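Local coordinates for protein cytochrome P450 (Rhodococcus erythropolis, PDB 3WEC) that hydroxylates the quinoline nitrogen of an aurachin precursor as a heme-dependent cytochrome P450 monooxygenase, a step that confers antibiotic activity on aurachin alkaloids, at residues Phe64-Ala69 with Phe100-Pro105. Residues are numbered along the deposited sequence; the frame is centred on the assembly and turned at random.
Sequences FGKDFA and FMLTDP. With HEM (protoporphyrin IX containing Fe), chain B.
The backbone N-H of Lys-66 donates a hydrogen bond to Asp-104 OD1, 2.7 Å from N to OD1 and nearly straight (167° at the hydrogen). OD1 accepts through its syn lone pair, on the side of its own OD2. A side chain on Gly-65 would point into this carboxylate, so glycine lets Asp-104 OD1 lie 3.3 Å from Gly-65 CA. Asp-67 on one segment and Leu-102 on the other are each the centre of an inverse gamma turn. Between the two turns, Asp-67 CA lies 3.5 Å from Leu-102 O in a C-H...O contact, while Asp-67 OD1 is hydrogen-bonded to Asn-70 ND2. In the P450 fold this joins edge strand 64-65 of the five-stranded sheet to the B-C loop that leads into helix 107-121, beside the heme propionates. The long Lys-66 side chain, kinked at its third torsion (85°), passes Leu-102 with CE against CD2 (4.2 Å). Its NZ donates a hydrogen bond to HEM O1A (2.7 Å) and is hydrogen-bonded to the bound aurachin intermediate. A flexible cation suits this double role, probably offsetting the propionate charge. Branched Leu-102 packs CD1 4.0 Å from Phe-68 CB; Lys-66, Phe-68 and Leu-102 line the intermediate's pocket, and Met-101 lays CB and CG along the other propionate.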
ATOM      1  N   PHE A  64       9.412   0.326 -18.834  1.00 63.16           N
ATOM      2  CA  PHE A  64       9.360  -0.472 -17.606  1.00 60.32           C
ATOM      3  C   PHE A  64       7.973  -0.988 -17.309  1.00 57.66           C
ATOM      4  O   PHE A  64       7.000  -0.233 -17.405  1.00 56.67           O
ATOM      5  CB  PHE A  64       9.887   0.326 -16.415  1.00 57.79           C
ATOM      6  CG  PHE A  64      11.367   0.420 -16.403  1.00 59.87           C
ATOM      7  CD1 PHE A  64      12.017   1.436 -17.098  1.00 62.35           C
ATOM      8  CD2 PHE A  64      12.121  -0.544 -15.759  1.00 59.88           C
ATOM      9  CE1 PHE A  64      13.401   1.507 -17.121  1.00 64.51           C
ATOM     10  CE2 PHE A  64      13.502  -0.477 -15.777  1.00 62.62           C
ATOM     11  CZ  PHE A  64      14.145   0.543 -16.464  1.00 64.55           C
ATOM     12  N   GLY A  65       7.890  -2.266 -16.929  1.00 64.40           N
ATOM     13  CA  GLY A  65       6.598  -2.909 -16.640  1.00 63.24           C
ATOM     14  C   GLY A  65       6.512  -3.686 -15.333  1.00 61.69           C
ATOM     15  O   GLY A  65       7.401  -3.601 -14.500  1.00 60.90           O
ATOM     16  N   LYS A  66       5.439  -4.468 -15.174  1.00 61.51           N
ATOM     17  CA  LYS A  66       5.099  -5.071 -13.872  1.00 60.25           C
ATOM     18  C   LYS A  66       4.704  -6.538 -13.984  1.00 61.73           C
ATOM     19  O   LYS A  66       4.170  -7.110 -13.039  1.00 62.36           O
ATOM     20  CB  LYS A  66       3.972  -4.291 -13.190  1.00 57.55           C
ATOM     21  CG  LYS A  66       4.353  -2.908 -12.693  1.00 55.85           C
ATOM     22  CD  LYS A  66       3.305  -2.319 -11.743  1.00 54.70           C
ATOM     23  CE  LYS A  66       3.503  -2.767 -10.313  1.00 53.63           C
ATOM     24  NZ  LYS A  66       2.777  -1.898  -9.353  1.00 53.56           N
ATOM     25  N   ASP A  67       4.936  -7.131 -15.147  1.00 63.96           N
ATOM     26  CA  ASP A  67       4.745  -8.569 -15.356  1.00 65.53           C
ATOM     27  C   ASP A  67       5.683  -9.402 -14.468  1.00 65.16           C
ATOM     28  O   ASP A  67       6.536 -10.135 -14.958  1.00 66.50           O
ATOM     29  CB  ASP A  67       4.986  -8.917 -16.820  1.00 67.85           C
ATOM     30  CG  ASP A  67       4.441 -10.278 -17.190  1.00 70.70           C
ATOM     31  OD1 ASP A  67       4.159 -11.087 -16.284  1.00 70.35           O
ATOM     32  OD2 ASP A  67       4.279 -10.535 -18.398  1.00 73.49           O
ATOM     33  N   PHE A  68       5.498  -9.307 -13.154  1.00 63.83           N
ATOM     34  CA  PHE A  68       6.438  -9.921 -12.210  1.00 63.42           C
ATOM     35  C   PHE A  68       6.506 -11.463 -12.174  1.00 64.45           C
ATOM     36  O   PHE A  68       7.561 -12.022 -11.910  1.00 64.69           O
ATOM     37  CB  PHE A  68       6.234  -9.325 -10.817  1.00 62.38           C
ATOM     38  CG  PHE A  68       7.129  -8.147 -10.535  1.00 62.48           C
ATOM     39  CD1 PHE A  68       8.389  -8.335  -9.947  1.00 62.88           C
ATOM     40  CD2 PHE A  68       6.732  -6.861 -10.871  1.00 62.42           C
ATOM     41  CE1 PHE A  68       9.226  -7.259  -9.685  1.00 63.67           C
ATOM     42  CE2 PHE A  68       7.566  -5.780 -10.619  1.00 62.99           C
ATOM     43  CZ  PHE A  68       8.809  -5.975 -10.026  1.00 63.13           C
ATOM     44  N   ALA A  69       5.397 -12.146 -12.461  1.00 65.57           N
ATOM     45  CA  ALA A  69       5.360 -13.611 -12.381  1.00 66.76           C
ATOM     46  C   ALA A  69       6.147 -14.263 -13.512  1.00 69.56           C
ATOM     47  O   ALA A  69       6.707 -15.354 -13.351  1.00 71.15           O
ATOM     48  CB  ALA A  69       3.929 -14.104 -12.364  1.00 67.69           C
ATOM     49  N   PHE A 100      -4.361  -9.256 -11.019  1.00 69.84           N
ATOM     50  CA  PHE A 100      -3.739  -8.504  -9.925  1.00 67.43           C
ATOM     51  C   PHE A 100      -3.036  -7.196 -10.363  1.00 65.57           C
ATOM     52  O   PHE A 100      -2.325  -6.554  -9.557  1.00 62.72           O
ATOM     53  CB  PHE A 100      -2.742  -9.389  -9.149  1.00 65.55           C
ATOM     54  CG  PHE A 100      -3.378 -10.537  -8.415  1.00 66.70           C
ATOM     55  CD1 PHE A 100      -4.697 -10.462  -7.959  1.00 68.71           C
ATOM     56  CD2 PHE A 100      -2.642 -11.693  -8.150  1.00 66.27           C
ATOM     57  CE1 PHE A 100      -5.271 -11.528  -7.277  1.00 70.56           C
ATOM     58  CE2 PHE A 100      -3.207 -12.758  -7.458  1.00 67.85           C
ATOM     59  CZ  PHE A 100      -4.521 -12.677  -7.022  1.00 69.86           C
ATOM     60  N   MET A 101      -3.207  -6.824 -11.639  1.00 66.68           N
ATOM     61  CA  MET A 101      -2.589  -5.609 -12.200  1.00 65.16           C
ATOM     62  C   MET A 101      -1.068  -5.660 -12.187  1.00 63.41           C
ATOM     63  O   MET A 101      -0.423  -4.626 -12.376  1.00 63.24           O
ATOM     64  CB  MET A 101      -3.035  -4.349 -11.430  1.00 64.66           C
ATOM     65  CG  MET A 101      -4.531  -4.173 -11.210  1.00 66.62           C
ATOM     66  SD  MET A 101      -5.450  -3.431 -12.559  1.00 68.35           S
ATOM     67  CE  MET A 101      -7.130  -3.663 -11.972  1.00 71.42           C
ATOM     68  N   LEU A 102      -0.488  -6.832 -11.895  1.00 63.24           N
ATOM     69  CA  LEU A 102       0.940  -7.091 -12.135  1.00 61.09           C
ATOM     70  C   LEU A 102       1.111  -7.497 -13.586  1.00 61.78           C
ATOM     71  O   LEU A 102       1.501  -8.629 -13.922  1.00 62.84           O
ATOM     72  CB  LEU A 102       1.507  -8.154 -11.195  1.00 61.13           C
ATOM     73  CG  LEU A 102       1.532  -7.836  -9.692  1.00 60.36           C
ATOM     74  CD1 LEU A 102       2.732  -8.540  -9.100  1.00 59.90           C
ATOM     75  CD2 LEU A 102       1.634  -6.357  -9.366  1.00 59.51           C
ATOM     76  N   THR A 103       0.771  -6.548 -14.449  1.00 61.43           N
ATOM     77  CA  THR A 103       0.761  -6.760 -15.888  1.00 62.55           C
ATOM     78  C   THR A 103       0.867  -5.435 -16.641  1.00 61.57           C
ATOM     79  O   THR A 103       0.725  -4.355 -16.072  1.00 59.51           O
ATOM     80  CB  THR A 103      -0.470  -7.579 -16.345  1.00 65.40           C
ATOM     81  OG1 THR A 103      -0.336  -7.898 -17.737  1.00 68.20           O
ATOM     82  CG2 THR A 103      -1.805  -6.837 -16.096  1.00 65.57           C
ATOM     83  N   ASP A 104       1.118  -5.544 -17.933  1.00 63.10           N
ATOM     84  CA  ASP A 104       1.394  -4.405 -18.784  1.00 62.85           C
ATOM     85  C   ASP A 104       0.340  -4.398 -19.855  1.00 64.88           C
ATOM     86  O   ASP A 104      -0.345  -5.396 -20.037  1.00 66.84           O
ATOM     87  CB  ASP A 104       2.762  -4.590 -19.452  1.00 63.65           C
ATOM     88  CG  ASP A 104       3.826  -5.045 -18.481  1.00 62.57           C
ATOM     89  OD1 ASP A 104       3.792  -4.577 -17.310  1.00 60.53           O
ATOM     90  OD2 ASP A 104       4.684  -5.864 -18.894  1.00 64.13           O
ATOM     91  N   PRO A 105       0.195  -3.269 -20.560  1.00 64.71           N
ATOM     92  CA  PRO A 105      -0.622  -3.232 -21.763  1.00 67.29           C
ATOM     93  C   PRO A 105      -0.316  -4.389 -22.714  1.00 70.12           C
ATOM     94  O   PRO A 105       0.822  -4.845 -22.772  1.00 69.73           O
ATOM     95  CB  PRO A 105      -0.232  -1.895 -22.385  1.00 66.41           C
ATOM     96  CG  PRO A 105      -0.004  -1.033 -21.194  1.00 63.32           C
ATOM     97  CD  PRO A 105       0.733  -1.934 -20.233  1.00 62.31           C
TER
HETATM   98  CHA HEM B 501      -1.196   0.238  -6.742  1.00 25.08           C
HETATM   99  CHB HEM B 501       0.307   2.840  -2.783  1.00 24.97           C
HETATM  100  CHC HEM B 501      -4.201   2.532  -0.862  1.00 24.00           C
HETATM  101  CHD HEM B 501      -5.640  -0.278  -4.803  1.00 22.71           C
HETATM  102  C1A HEM B 501      -0.444   0.955  -5.736  1.00 24.28           C
HETATM  103  C2A HEM B 501       1.041   1.125  -5.863  1.00 28.16           C
HETATM  104  C3A HEM B 501       1.444   1.889  -4.705  1.00 29.55           C
HETATM  105  C4A HEM B 501       0.191   2.078  -3.977  1.00 24.80           C
HETATM  106  CMA HEM B 501       2.869   2.358  -4.334  1.00 28.39           C
HETATM  107  CAA HEM B 501       2.051   0.697  -6.936  1.00 27.61           C
HETATM  108  CBA HEM B 501       2.006   1.858  -7.948  1.00 27.44           C
HETATM  109  CGA HEM B 501       3.139   1.755  -8.987  1.00 31.98           C
HETATM  110  O1A HEM B 501       3.675   0.644  -9.274  1.00 28.10           O
HETATM  111  O2A HEM B 501       3.485   2.811  -9.588  1.00 31.39           O
HETATM  112  C1B HEM B 501      -0.850   2.956  -1.898  1.00 26.52           C
HETATM  113  C2B HEM B 501      -0.727   3.811  -0.720  1.00 23.93           C
HETATM  114  C3B HEM B 501      -2.049   3.668  -0.172  1.00 24.75           C
HETATM  115  C4B HEM B 501      -2.775   2.783  -1.075  1.00 25.81           C
HETATM  116  CMB HEM B 501       0.430   4.581  -0.148  1.00 24.45           C
HETATM  117  CAB HEM B 501      -2.477   4.342   1.081  1.00 26.47           C
HETATM  118  CBB HEM B 501      -3.157   3.666   1.973  1.00 27.54           C
HETATM  119  C1C HEM B 501      -5.007   1.772  -1.793  1.00 23.95           C
HETATM  120  C2C HEM B 501      -6.372   1.345  -1.485  1.00 24.97           C
HETATM  121  C3C HEM B 501      -6.756   0.521  -2.650  1.00 25.46           C
HETATM  122  C4C HEM B 501      -5.630   0.477  -3.560  1.00 21.40           C
HETATM  123  CMC HEM B 501      -7.132   1.704  -0.237  1.00 27.00           C
HETATM  124  CAC HEM B 501      -8.034  -0.223  -2.905  1.00 26.36           C
HETATM  125  CBC HEM B 501      -9.121  -0.026  -2.194  1.00 29.59           C
HETATM  126  C1D HEM B 501      -4.483  -0.447  -5.691  1.00 24.71           C
HETATM  127  C2D HEM B 501      -4.641  -1.108  -6.983  1.00 26.67           C
HETATM  128  C3D HEM B 501      -3.303  -0.979  -7.590  1.00 26.71           C
HETATM  129  C4D HEM B 501      -2.574  -0.189  -6.584  1.00 26.02           C
HETATM  130  CMD HEM B 501      -5.866  -1.827  -7.502  1.00 28.24           C
HETATM  131  CAD HEM B 501      -2.822  -1.514  -8.909  1.00 26.80           C
HETATM  132  CBD HEM B 501      -2.923  -0.342  -9.914  1.00 24.47           C
HETATM  133  CGD HEM B 501      -2.497  -0.716 -11.294  1.00 27.50           C
HETATM  134  O1D HEM B 501      -3.124  -0.172 -12.247  1.00 29.53           O
HETATM  135  O2D HEM B 501      -1.549  -1.554 -11.448  1.00 26.52           O
HETATM  136  NA  HEM B 501      -1.051   1.648  -4.606  1.00 25.41           N
HETATM  137  NB  HEM B 501      -2.066   2.392  -2.165  1.00 25.46           N
HETATM  138  NC  HEM B 501      -4.562   1.309  -3.067  1.00 22.44           N
HETATM  139  ND  HEM B 501      -3.273   0.146  -5.473  1.00 27.49           N
HETATM  140 FE   HEM B 501      -2.761   1.191  -3.726  1.00 24.39          FE
HETATM  141  O   HOH W   1      -1.878  -0.591  -2.248  1.00 21.46           O